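Local coordinates for protein ketosynthase (Streptomyces sp. MSC090213JE08, PDB 6KXD) that probably serves as the chain-length-factor subunit that pairs with a ketosynthase chain in the highly reducing type II polyketide synthase that makes ishigamide, at residues G57-S62 / E206-A211; F70-Q75 / R79-M84; A89-A94 / N155-A160; A267-C272 / H304-A309; A284-A289 / V370-G375. One frame throughout, in Å; residues are numbered along the deposited sequence.

Interaction 1: residues G57-S62 / E206-A211; sequences GPLPSS and EEFSAA
L59 and F208 meet from opposite directions, the leucine reaching out of the loop before strand 63-65 and the phenylalanine out of the turn between strand 199-206 and helix 210-219. Both methyls of the leucine are used. CD1 stands at the rim of the F208 ring, near its plane, 4.1 Å from CZ, so the ring offers its edge and not a face. CD2 reaches the same end of the ring, but also drops onto the first residue of the helix, 3.6 Å from A210 CA and 3.7 Å from A210 CB. The L59 fork thus straddles two neighbours: CG lies opposite the carbonyl carbon (chi1 -68°), which swings the branch across to the helix start. F208 sends its ring outward with CG trans to the backbone N (chi1 -174°), and CZ leads. An alanine in place of L59 would probably leave the F208 ring edge and the A210 methyl without this neighbour and open a gap between the loop and the helix start. S209 is the N-cap of helix 210-219, its OG bonded to H212 N, which fixes the turn on which F208 and A210 sit. The loop is also tied to that helix by a polar bond, P58 O with W214 NE1, and P60 packs on W214 and H217. The touching side chains carry no polar atom, so the leucine is held by van der Waals contact and loss of water, while the directional bonds come from its neighbours, the P58-W214 pair and the S209 cap.

Interaction 2: residues F70-Q75 / R79-M84; sequences FDIQEQ and RGTAKM
Q73 and I72 touch T81 and M84 where a short helix, 72-76, N-capped by D71, is followed by a loop that leads to helix 86-99. Q73 NE2 gives a hydrogen bond to T81 OG1, 2.8 Å long with an N-H...O angle of 160°, and the hydroxyl oxygen lies almost in the plane of the Q73 amide. The glutamine reaches it with CG beside its own backbone N (chi1 -73°) and an extended chain beyond, and CG itself comes to 3.3 Å from T81 OG1. I72 supplies the apolar pair, its CG2 4.1 Å from M84 SD. Its CD1 lies against the backbone of the same residue, 3.5 Å from the carbonyl oxygen M84 O. I72 CG2 also passes alongside T81 CB, the two side chains pointing in opposing senses, 4.0 Å apart. One step further out, T81 OG1 also bonds G77 O, so the hydroxyl links the glutamine to the backbone just past the end of helix 72-76, while chi1 of 51° holds it between the backbone N and carbonyl carbon. A valine in place of T81 would probably leave Q73 NE2 and G77 O without this partner and the amide freer to turn. Behind this shell, I72 packs on A89, and M84 on L92, of helix 86-99, while T81 and M84 both touch L76. The contact lies at the surface, with Q73 and A82 exposed. The helix start is set by D71 OD2, which accepts from E74 N at 2.8 Å through its anti lone pair.

Interaction 3: residues A89-A94 / N155-A160; sequences ALALVA and NHAAGA
A91 and A157 face each other methyl to methyl, CB to CB at 3.9 Å, where helix 86-99 lies beside helix 156-165. With only a methyl on each, the two backbones come close, the CA atoms of this pair being 6.1 Å apart. A turn further along helix 156-165, L92 fills the wider part of the interface. Its CG lies opposite the carbonyl carbon (chi1 -67°), and chi2 of -178° sends CD1 straight on from CA and leaves CD2 as the side branch that turns to A160. That methyl touches more than its partner's side chain: it comes to 3.6 Å from A160 C and 3.8 Å from A160 CB, resting on the backbone as well as the methyl. A157 and A160, three residues apart, lie on the same side of their helix, and the larger residue of the first helix meets the smaller one of the second. The chemistry across the segments is wholly apolar, and all four touching residues are buried. H156 leans its ring toward helix 86-99, with CG trans to its N (chi1 -176°), and there its ND1 bonds T88 OG1, a polar tie near the starts of both helices; its ring also meets that of F151. N155, the N-cap residue, reaches the partner ketosynthase chain through weak bonds to F395 O and N398 OD1 of that chain. In this thiolase-type fold, helix 86-99 packs on strand 20-29, where L90, V93 and A94 all touch V28, and it borders helix 72-76, where L92 touches L76, as well as helix 156-165.

Interaction 4: residues A267-C272 / H304-A309; sequences AAVTAC and HEALAA
Helices 265-280 and 298-310 run in roughly the same direction here, the axes of their short segments 8.6 Å apart at an angle of 39° (signed crossing angle -39°), with T270 and A306 as the closest CA pair. The A306 methyl sits between two side chains of the other helix: V269 CG1 lies 4.0 Å from A306 CB and T270 OG1 3.4 Å from the same methyl. V269 sends CG1 trans to its backbone N (chi1 170°), and this branch also grazes L307 CG at 4.4 Å. The two helices belong to one face of the C-terminal half of the thiolase-type fold, linked in sequence through strand 287-291; V269 and L307 both reach down to strand 354-360, touching C358. Towards the outer side the contact turns polar. The T270 hydroxyl bonds G266 O one turn back in its own helix, and T270 OG1 also accepts from a water at 3.0 Å. The same water comes to 2.5 Å from A306 O, an approach so short that a bond there is doubtful.

Interaction 5: residues A284-A289 / V370-G375; sequences AGEVWA and VLRLIG
W288 and L373 make the apolar part of this contact, their side chains crossing at about a right angle. L373 CD1 approaches the benzo part of the indole obliquely, 3.4 Å from W288 CZ3 and 3.6 Å from W288 CE3, a close fit for two carbons. The indole reaches there with CG trans to its backbone N (chi1 173°). On the leucine, CG lies opposite the carbonyl carbon (chi1 -53°), which raises CD1 to the ring. The polar and cation-pi contacts of the tryptophan are separate: its ring makes a cation-pi contact with R318, whose NE bonds W288 O, and a phosphate ion, probably from the crystallisation liquor, lies about 4 Å from its side chain. The charged pair is looser: E286 OE2 stands 4.4 Å from R372 NH1, near the plane of the guanidinium at its edge, beyond a salt bridge but probably mildly attractive. Each group has a firmer partner, E286 OE1 at D283 N and R372 NH1 at G352 O. The segments do not pair directly. Strand 354-360 runs between strands 287-291 and 365-373, parallel to the first and antiparallel to the second, so W288 and L373 meet across it with CA atoms 9.6 Å apart. E286 and R372 both touch I354 of that middle strand, while V287 and V370 pack against helix 265-280.

Interaction 3 is the buried contact of the set, small apolar side chains between helices, while interaction 2 lies at the surface and relies on an amide-hydroxyl bond; interactions 1, 4 and 5 are partly buried. Interactions 2 and 3 share helix 86-99: F70 CE1 lies 3.7 Å from V93 CG2, so segment 70-75 rests on the same helix that faces helix 156-165. Interaction 1 also touches that helix, through L90. Interactions 4 and 5 form a second group beyond the chain's centre from interactions 2 and 3. The centres of interactions 4 and 5 are about 17 Å apart. Interaction 4 packs helices onto strand 354-360; interaction 5 spans that strand, with one segment on strand 365-373, and adds a loose charge pair.

Interaction 1: residues G57-S62 / E206-A211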
# COMPACT_ATOMS: atom_id res chain seq x y z
N GLY B 57 -2.72 29.40 3.67
CA GLY B 57 -3.73 29.79 4.63
C GLY B 57 -3.23 29.56 6.05
O GLY B 57 -2.05 29.25 6.23
N PRO B 58 -4.07 29.72 7.09
CA PRO B 58 -3.62 29.56 8.47
C PRO B 58 -3.02 28.15 8.66
O PRO B 58 -3.50 27.22 8.03
CB PRO B 58 -4.88 29.78 9.33
CG PRO B 58 -6.05 29.62 8.36
CD PRO B 58 -5.51 30.01 7.00
N LEU B 59 -1.96 28.05 9.46
CA LEU B 59 -1.28 26.80 9.81
C LEU B 59 -1.05 26.76 11.31
O LEU B 59 -0.98 27.81 11.94
CB LEU B 59 0.07 26.71 9.09
CG LEU B 59 0.02 26.56 7.57
CD1 LEU B 59 1.39 26.82 6.98
CD2 LEU B 59 -0.50 25.19 7.16
N PRO B 60 -0.86 25.56 11.91
CA PRO B 60 -0.62 25.46 13.35
C PRO B 60 0.73 26.06 13.75
O PRO B 60 0.95 26.31 14.91
CB PRO B 60 -0.63 23.96 13.67
CG PRO B 60 -0.81 23.24 12.34
CD PRO B 60 -0.85 24.26 11.23
N SER B 61 1.63 26.20 12.78
CA SER B 61 2.91 26.79 12.94
C SER B 61 3.27 27.50 11.64
O SER B 61 2.91 27.04 10.54
CB SER B 61 3.94 25.75 13.27
OG SER B 61 5.23 26.35 13.27
N SER B 62 4.03 28.58 11.77
CA SER B 62 4.39 29.41 10.64
C SER B 62 5.65 28.86 9.98
O SER B 62 5.93 29.17 8.83
CB SER B 62 4.60 30.85 11.06
OG SER B 62 5.55 30.91 12.12
N GLU B 206 6.33 12.71 0.80
CA GLU B 206 5.34 13.36 1.61
C GLU B 206 5.20 14.79 1.14
O GLU B 206 6.19 15.47 0.98
CB GLU B 206 5.82 13.37 3.06
CG GLU B 206 4.79 13.83 4.08
CD GLU B 206 3.76 12.79 4.51
OE1 GLU B 206 4.12 11.61 4.72
OE2 GLU B 206 2.56 13.15 4.56
N GLU B 207 3.98 15.23 0.87
CA GLU B 207 3.79 16.60 0.50
C GLU B 207 3.52 17.42 1.77
O GLU B 207 2.98 16.92 2.75
CB GLU B 207 2.62 16.76 -0.47
CG GLU B 207 1.28 16.55 0.21
CD GLU B 207 0.04 16.65 -0.66
OE1 GLU B 207 0.19 16.76 -1.92
OE2 GLU B 207 -1.05 16.54 -0.10
N PHE B 208 3.91 18.68 1.72
CA PHE B 208 3.44 19.63 2.70
C PHE B 208 2.05 20.13 2.26
O PHE B 208 1.81 20.41 1.10
CB PHE B 208 4.42 20.79 2.90
CG PHE B 208 3.93 21.66 4.04
CD1 PHE B 208 4.24 21.34 5.35
CD2 PHE B 208 3.02 22.68 3.80
CE1 PHE B 208 3.71 22.09 6.39
CE2 PHE B 208 2.48 23.41 4.85
CZ PHE B 208 2.85 23.12 6.14
N SER B 209 1.09 20.14 3.19
CA SER B 209 -0.25 20.65 2.92
C SER B 209 -0.79 21.18 4.24
O SER B 209 -0.43 20.68 5.29
CB SER B 209 -1.22 19.65 2.36
OG SER B 209 -1.55 18.63 3.30
N ALA B 210 -1.63 22.22 4.14
CA ALA B 210 -2.32 22.73 5.34
C ALA B 210 -3.10 21.58 6.02
O ALA B 210 -3.13 21.46 7.26
CB ALA B 210 -3.23 23.89 4.98
N ALA B 211 -3.65 20.66 5.23
CA ALA B 211 -4.40 19.58 5.83
C ALA B 211 -3.50 18.71 6.71
O ALA B 211 -3.78 18.46 7.94
CB ALA B 211 -5.12 18.80 4.78

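Interaction 2: residues F70-Q75 / R79-M84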
# COMPACT_ATOMS: atom_id res chain seq x y z
N PHE B 70 9.75 25.40 -5.60
CA PHE B 70 9.08 24.27 -6.21
C PHE B 70 7.72 24.69 -6.75
O PHE B 70 6.84 24.98 -5.99
CB PHE B 70 8.85 23.11 -5.23
CG PHE B 70 8.37 21.86 -5.93
CD1 PHE B 70 9.26 21.07 -6.63
CD2 PHE B 70 7.04 21.50 -5.93
CE1 PHE B 70 8.85 19.92 -7.29
CE2 PHE B 70 6.62 20.36 -6.60
CZ PHE B 70 7.52 19.58 -7.28
N ASP B 71 7.59 24.73 -8.08
CA ASP B 71 6.33 25.05 -8.70
C ASP B 71 6.03 23.93 -9.69
O ASP B 71 6.86 23.62 -10.53
CB ASP B 71 6.35 26.41 -9.40
CG ASP B 71 5.08 26.69 -10.19
OD1 ASP B 71 4.12 27.17 -9.58
OD2 ASP B 71 5.02 26.30 -11.37
N ILE B 72 4.84 23.36 -9.57
CA ILE B 72 4.54 22.14 -10.24
C ILE B 72 4.65 22.37 -11.75
O ILE B 72 5.30 21.58 -12.43
CB ILE B 72 3.17 21.62 -9.81
CG1 ILE B 72 3.24 21.18 -8.34
CG2 ILE B 72 2.66 20.54 -10.74
CD1 ILE B 72 1.88 20.81 -7.76
N GLN B 73 4.05 23.45 -12.22
CA GLN B 73 3.93 23.64 -13.68
C GLN B 73 5.29 24.05 -14.26
O GLN B 73 5.63 23.65 -15.37
CB GLN B 73 2.78 24.59 -13.99
CG GLN B 73 1.42 23.93 -13.77
CD GLN B 73 0.31 24.58 -14.56
OE1 GLN B 73 0.12 25.79 -14.46
NE2 GLN B 73 -0.44 23.78 -15.33
N GLU B 74 6.08 24.78 -13.47
CA GLU B 74 7.42 25.17 -13.83
C GLU B 74 8.30 23.93 -14.00
O GLU B 74 9.09 23.84 -14.92
CB GLU B 74 8.01 26.08 -12.76
CG GLU B 74 9.37 26.62 -13.11
CD GLU B 74 9.93 27.63 -12.11
OE1 GLU B 74 11.00 28.19 -12.39
OE2 GLU B 74 9.29 27.83 -11.06
N GLN B 75 8.16 22.98 -13.07
CA GLN B 75 8.92 21.75 -13.11
C GLN B 75 8.40 20.78 -14.17
O GLN B 75 9.23 20.13 -14.81
CB GLN B 75 8.92 21.11 -11.72
CG GLN B 75 9.72 21.95 -10.72
CD GLN B 75 11.18 22.00 -11.10
OE1 GLN B 75 11.78 20.99 -11.46
NE2 GLN B 75 11.76 23.19 -11.06
N ARG B 79 1.09 20.25 -19.16
CA ARG B 79 0.20 19.17 -19.49
C ARG B 79 -0.16 18.35 -18.24
O ARG B 79 0.70 17.76 -17.62
CB ARG B 79 0.87 18.34 -20.59
CG ARG B 79 0.02 17.23 -21.14
CD ARG B 79 0.80 16.37 -22.11
NE ARG B 79 1.18 17.14 -23.27
CZ ARG B 79 0.41 17.34 -24.34
NH1 ARG B 79 -0.79 16.79 -24.42
NH2 ARG B 79 0.86 18.12 -25.31
N GLY B 80 -1.44 18.38 -17.87
CA GLY B 80 -2.00 17.54 -16.79
C GLY B 80 -1.47 17.91 -15.40
O GLY B 80 -1.40 17.08 -14.46
N THR B 81 -1.09 19.16 -15.26
CA THR B 81 -0.39 19.63 -14.05
C THR B 81 -1.22 20.63 -13.26
O THR B 81 -0.93 20.87 -12.08
CB THR B 81 0.97 20.23 -14.37
OG1 THR B 81 0.72 21.18 -15.41
CG2 THR B 81 2.00 19.21 -14.78
N ALA B 82 -2.26 21.18 -13.88
CA ALA B 82 -3.05 22.25 -13.21
C ALA B 82 -3.69 21.75 -11.90
O ALA B 82 -3.81 22.51 -10.96
CB ALA B 82 -4.09 22.79 -14.16
N LYS B 83 -4.18 20.51 -11.91
CA LYS B 83 -4.90 19.90 -10.80
C LYS B 83 -4.03 18.87 -10.07
O LYS B 83 -4.50 18.16 -9.16
CB LYS B 83 -6.14 19.21 -11.34
CG LYS B 83 -7.14 20.10 -12.06
CD LYS B 83 -7.21 21.44 -11.42
CE LYS B 83 -8.55 22.15 -11.54
NZ LYS B 83 -8.63 23.19 -10.49
N MET B 84 -2.77 18.76 -10.48
CA MET B 84 -1.87 17.74 -9.95
C MET B 84 -1.57 18.02 -8.49
O MET B 84 -1.22 19.14 -8.09
CB MET B 84 -0.55 17.71 -10.71
CG MET B 84 0.43 16.71 -10.13
SD MET B 84 1.92 16.57 -11.09
CE MET B 84 1.28 15.91 -12.63

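Interaction 3: residues A89-A94 / N155-A160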
# COMPACT_ATOMS: atom_id res chain seq x y z
N ALA B 89 3.56 15.43 -7.78
CA ALA B 89 4.54 16.29 -8.44
C ALA B 89 5.93 16.02 -7.88
O ALA B 89 6.90 15.92 -8.62
CB ALA B 89 4.16 17.73 -8.28
N LEU B 90 6.01 15.91 -6.56
CA LEU B 90 7.32 15.68 -5.97
C LEU B 90 7.92 14.36 -6.44
O LEU B 90 9.15 14.27 -6.67
CB LEU B 90 7.17 15.64 -4.46
CG LEU B 90 6.87 16.99 -3.83
CD1 LEU B 90 6.39 16.72 -2.42
CD2 LEU B 90 8.07 17.90 -3.86
N ALA B 91 7.09 13.31 -6.48
CA ALA B 91 7.50 12.00 -6.91
C ALA B 91 7.97 12.09 -8.36
O ALA B 91 8.99 11.46 -8.72
CB ALA B 91 6.38 11.00 -6.81
N LEU B 92 7.23 12.85 -9.17
CA LEU B 92 7.57 12.88 -10.63
C LEU B 92 8.91 13.57 -10.83
O LEU B 92 9.72 13.08 -11.62
CB LEU B 92 6.49 13.56 -11.46
CG LEU B 92 5.16 12.82 -11.52
CD1 LEU B 92 4.16 13.53 -12.41
CD2 LEU B 92 5.33 11.39 -11.96
N VAL B 93 9.10 14.69 -10.13
CA VAL B 93 10.33 15.43 -10.26
C VAL B 93 11.46 14.55 -9.74
O VAL B 93 12.49 14.42 -10.37
CB VAL B 93 10.30 16.78 -9.55
CG1 VAL B 93 11.69 17.43 -9.62
CG2 VAL B 93 9.26 17.70 -10.18
N ALA B 94 11.21 13.81 -8.67
CA ALA B 94 12.25 12.96 -8.18
C ALA B 94 12.58 11.86 -9.20
O ALA B 94 13.74 11.47 -9.35
CB ALA B 94 11.88 12.38 -6.84
N ASN B 155 -2.29 5.51 -4.72
CA ASN B 155 -1.31 4.94 -5.57
C ASN B 155 -1.04 5.86 -6.76
O ASN B 155 -0.32 5.48 -7.66
CB ASN B 155 -1.67 3.54 -6.01
CG ASN B 155 -2.95 3.45 -6.82
OD1 ASN B 155 -3.69 4.45 -6.90
ND2 ASN B 155 -3.21 2.27 -7.35
N HIS B 156 -1.60 7.07 -6.77
CA HIS B 156 -1.50 7.89 -7.95
C HIS B 156 -0.04 8.30 -8.24
O HIS B 156 0.33 8.29 -9.41
CB HIS B 156 -2.31 9.16 -7.86
CG HIS B 156 -2.24 9.90 -9.15
ND1 HIS B 156 -1.37 10.96 -9.35
CD2 HIS B 156 -2.86 9.68 -10.34
CE1 HIS B 156 -1.51 11.38 -10.61
NE2 HIS B 156 -2.41 10.65 -11.21
N ALA B 157 0.74 8.69 -7.23
CA ALA B 157 2.13 9.10 -7.50
C ALA B 157 2.92 7.95 -8.17
O ALA B 157 3.63 8.18 -9.19
CB ALA B 157 2.82 9.61 -6.25
N ALA B 158 2.77 6.71 -7.69
CA ALA B 158 3.52 5.60 -8.21
C ALA B 158 3.08 5.34 -9.66
O ALA B 158 3.90 5.11 -10.53
CB ALA B 158 3.36 4.40 -7.31
N GLY B 159 1.77 5.37 -9.88
CA GLY B 159 1.13 5.18 -11.18
C GLY B 159 1.54 6.26 -12.16
O GLY B 159 1.82 5.96 -13.34
N ALA B 160 1.54 7.51 -11.70
CA ALA B 160 1.96 8.66 -12.52
C ALA B 160 3.42 8.48 -12.96
O ALA B 160 3.78 8.84 -14.11
CB ALA B 160 1.80 9.97 -11.82

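Interaction 4: residues A267-C272 / H304-A309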
# COMPACT_ATOMS: atom_id res chain seq x y z
N ALA B 267 13.02 -0.22 23.15
CA ALA B 267 13.20 -1.65 23.15
C ALA B 267 12.92 -2.22 21.76
O ALA B 267 13.60 -3.09 21.32
CB ALA B 267 12.29 -2.30 24.17
N ALA B 268 11.93 -1.67 21.07
CA ALA B 268 11.61 -2.17 19.73
C ALA B 268 12.70 -1.78 18.74
O ALA B 268 13.02 -2.55 17.83
CB ALA B 268 10.28 -1.63 19.29
N VAL B 269 13.18 -0.54 18.85
CA VAL B 269 14.25 -0.07 17.98
C VAL B 269 15.49 -0.93 18.22
O VAL B 269 16.13 -1.37 17.31
CB VAL B 269 14.60 1.40 18.23
CG1 VAL B 269 15.87 1.78 17.51
CG2 VAL B 269 13.45 2.34 17.85
N THR B 270 15.84 -1.10 19.49
CA THR B 270 16.99 -1.94 19.87
C THR B 270 16.87 -3.34 19.28
O THR B 270 17.81 -3.80 18.64
CB THR B 270 17.18 -1.99 21.39
OG1 THR B 270 17.39 -0.64 21.80
CG2 THR B 270 18.32 -2.90 21.80
N ALA B 271 15.71 -3.98 19.41
CA ALA B 271 15.53 -5.32 18.96
C ALA B 271 15.60 -5.37 17.45
O ALA B 271 16.20 -6.26 16.88
CB ALA B 271 14.22 -5.91 19.45
N CYS B 272 14.96 -4.39 16.81
CA CYS B 272 14.94 -4.32 15.39
C CYS B 272 16.35 -4.15 14.80
O CYS B 272 16.72 -4.85 13.88
CB CYS B 272 14.05 -3.16 14.96
SG CYS B 272 13.58 -3.32 13.23
N HIS B 304 16.52 7.63 19.37
CA HIS B 304 17.78 8.26 19.47
C HIS B 304 18.56 7.66 20.65
O HIS B 304 19.73 7.34 20.50
CB HIS B 304 17.69 9.78 19.61
CG HIS B 304 19.05 10.39 19.65
ND1 HIS B 304 19.75 10.70 18.49
CD2 HIS B 304 19.88 10.65 20.68
CE1 HIS B 304 20.93 11.18 18.81
NE2 HIS B 304 21.04 11.15 20.15
N GLU B 305 17.91 7.53 21.81
CA GLU B 305 18.61 6.94 23.00
C GLU B 305 19.05 5.50 22.71
O GLU B 305 20.14 5.08 23.08
CB GLU B 305 17.72 7.00 24.25
CG GLU B 305 17.56 8.40 24.82
CD GLU B 305 18.88 9.15 24.98
OE1 GLU B 305 19.22 9.98 24.08
OE2 GLU B 305 19.58 8.90 25.98
N ALA B 306 18.19 4.73 22.05
CA ALA B 306 18.46 3.32 21.73
C ALA B 306 19.69 3.22 20.82
O ALA B 306 20.54 2.38 21.03
CB ALA B 306 17.25 2.67 21.12
N LEU B 307 19.75 4.04 19.76
CA LEU B 307 20.86 3.97 18.83
C LEU B 307 22.14 4.53 19.45
O LEU B 307 23.21 4.05 19.16
CB LEU B 307 20.51 4.77 17.57
CG LEU B 307 19.57 4.02 16.65
CD1 LEU B 307 19.10 4.93 15.54
CD2 LEU B 307 20.25 2.77 16.08
N ALA B 308 22.00 5.53 20.31
CA ALA B 308 23.13 6.18 20.92
C ALA B 308 23.84 5.16 21.79
O ALA B 308 25.01 5.31 22.06
CB ALA B 308 22.69 7.39 21.71
N ALA B 309 23.12 4.15 22.24
CA ALA B 309 23.73 3.06 23.05
C ALA B 309 24.25 1.90 22.19
O ALA B 309 25.15 1.16 22.57
CB ALA B 309 22.71 2.56 24.01
O HOH W 1 20.15 0.32 22.38

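Interaction 5: residues A284-A289 / V370-G375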
# COMPACT_ATOMS: atom_id res chain seq x y z
N ALA B 284 27.72 -4.32 15.72
CA ALA B 284 27.26 -2.96 15.90
C ALA B 284 28.42 -1.98 15.87
O ALA B 284 28.27 -0.85 15.45
CB ALA B 284 26.48 -2.86 17.18
N GLY B 285 29.59 -2.41 16.39
CA GLY B 285 30.81 -1.62 16.34
C GLY B 285 31.25 -1.30 14.92
O GLY B 285 31.99 -0.40 14.73
N GLU B 286 30.77 -2.04 13.93
CA GLU B 286 31.18 -1.76 12.55
C GLU B 286 30.38 -0.59 11.95
O GLU B 286 30.72 -0.07 10.88
CB GLU B 286 30.91 -2.96 11.66
CG GLU B 286 31.77 -4.17 11.96
CD GLU B 286 31.45 -5.26 10.96
OE1 GLU B 286 31.10 -6.39 11.38
OE2 GLU B 286 31.50 -4.95 9.74
N VAL B 287 29.31 -0.16 12.62
CA VAL B 287 28.47 0.89 12.06
C VAL B 287 29.25 2.19 12.02
O VAL B 287 29.74 2.67 13.03
CB VAL B 287 27.15 1.07 12.84
CG1 VAL B 287 26.36 2.23 12.25
CG2 VAL B 287 26.36 -0.22 12.85
N TRP B 288 29.33 2.76 10.81
CA TRP B 288 30.10 3.94 10.54
C TRP B 288 29.19 5.16 10.49
O TRP B 288 29.60 6.27 10.85
CB TRP B 288 30.88 3.72 9.24
CG TRP B 288 31.63 4.89 8.70
CD1 TRP B 288 32.90 5.30 9.03
CD2 TRP B 288 31.17 5.80 7.70
NE1 TRP B 288 33.24 6.41 8.30
CE2 TRP B 288 32.19 6.75 7.48
CE3 TRP B 288 29.97 5.90 6.96
CZ2 TRP B 288 32.06 7.77 6.55
CZ3 TRP B 288 29.84 6.94 6.06
CH2 TRP B 288 30.87 7.85 5.86
N ALA B 289 27.95 4.94 10.03
CA ALA B 289 26.94 6.00 10.01
C ALA B 289 25.61 5.41 10.45
O ALA B 289 25.22 4.34 9.96
CB ALA B 289 26.84 6.62 8.63
N VAL B 370 20.28 -1.93 7.19
CA VAL B 370 21.76 -1.95 7.26
C VAL B 370 22.31 -1.98 5.83
O VAL B 370 21.88 -2.79 5.01
CB VAL B 370 22.24 -3.15 8.09
CG1 VAL B 370 23.75 -3.24 8.14
CG2 VAL B 370 21.67 -3.08 9.49
N LEU B 371 23.14 -0.99 5.52
CA LEU B 371 23.72 -0.84 4.17
C LEU B 371 25.23 -1.02 4.27
O LEU B 371 25.82 -0.65 5.27
CB LEU B 371 23.46 0.55 3.64
CG LEU B 371 22.00 1.02 3.69
CD1 LEU B 371 21.91 2.46 3.22
CD2 LEU B 371 21.13 0.14 2.83
N ARG B 372 25.83 -1.49 3.19
CA ARG B 372 27.27 -1.41 3.06
C ARG B 372 27.57 -0.41 1.96
O ARG B 372 27.07 -0.62 0.82
CB ARG B 372 27.81 -2.80 2.78
CG ARG B 372 29.20 -2.75 2.17
CD ARG B 372 30.26 -3.57 2.86
NE ARG B 372 29.84 -4.64 3.74
CZ ARG B 372 30.36 -4.85 4.95
NH1 ARG B 372 31.19 -3.96 5.48
NH2 ARG B 372 30.03 -5.94 5.62
N LEU B 373 28.35 0.63 2.29
CA LEU B 373 28.68 1.69 1.35
C LEU B 373 29.75 1.12 0.42
O LEU B 373 30.63 0.37 0.86
CB LEU B 373 29.07 2.98 2.07
CG LEU B 373 28.03 3.45 3.09
CD1 LEU B 373 28.52 4.62 3.91
CD2 LEU B 373 26.72 3.79 2.38
N ILE B 374 29.58 1.34 -0.88
CA ILE B 374 30.47 0.83 -1.88
C ILE B 374 31.06 2.05 -2.58
O ILE B 374 31.98 2.64 -2.02
CB ILE B 374 29.74 -0.18 -2.78
CG1 ILE B 374 29.24 -1.35 -1.94
CG2 ILE B 374 30.61 -0.65 -3.94
CD1 ILE B 374 28.29 -2.23 -2.67
N GLY B 375 30.46 2.48 -3.70
CA GLY B 375 30.95 3.58 -4.56
C GLY B 375 31.77 3.05 -5.74
O GLY B 375 32.50 2.06 -5.57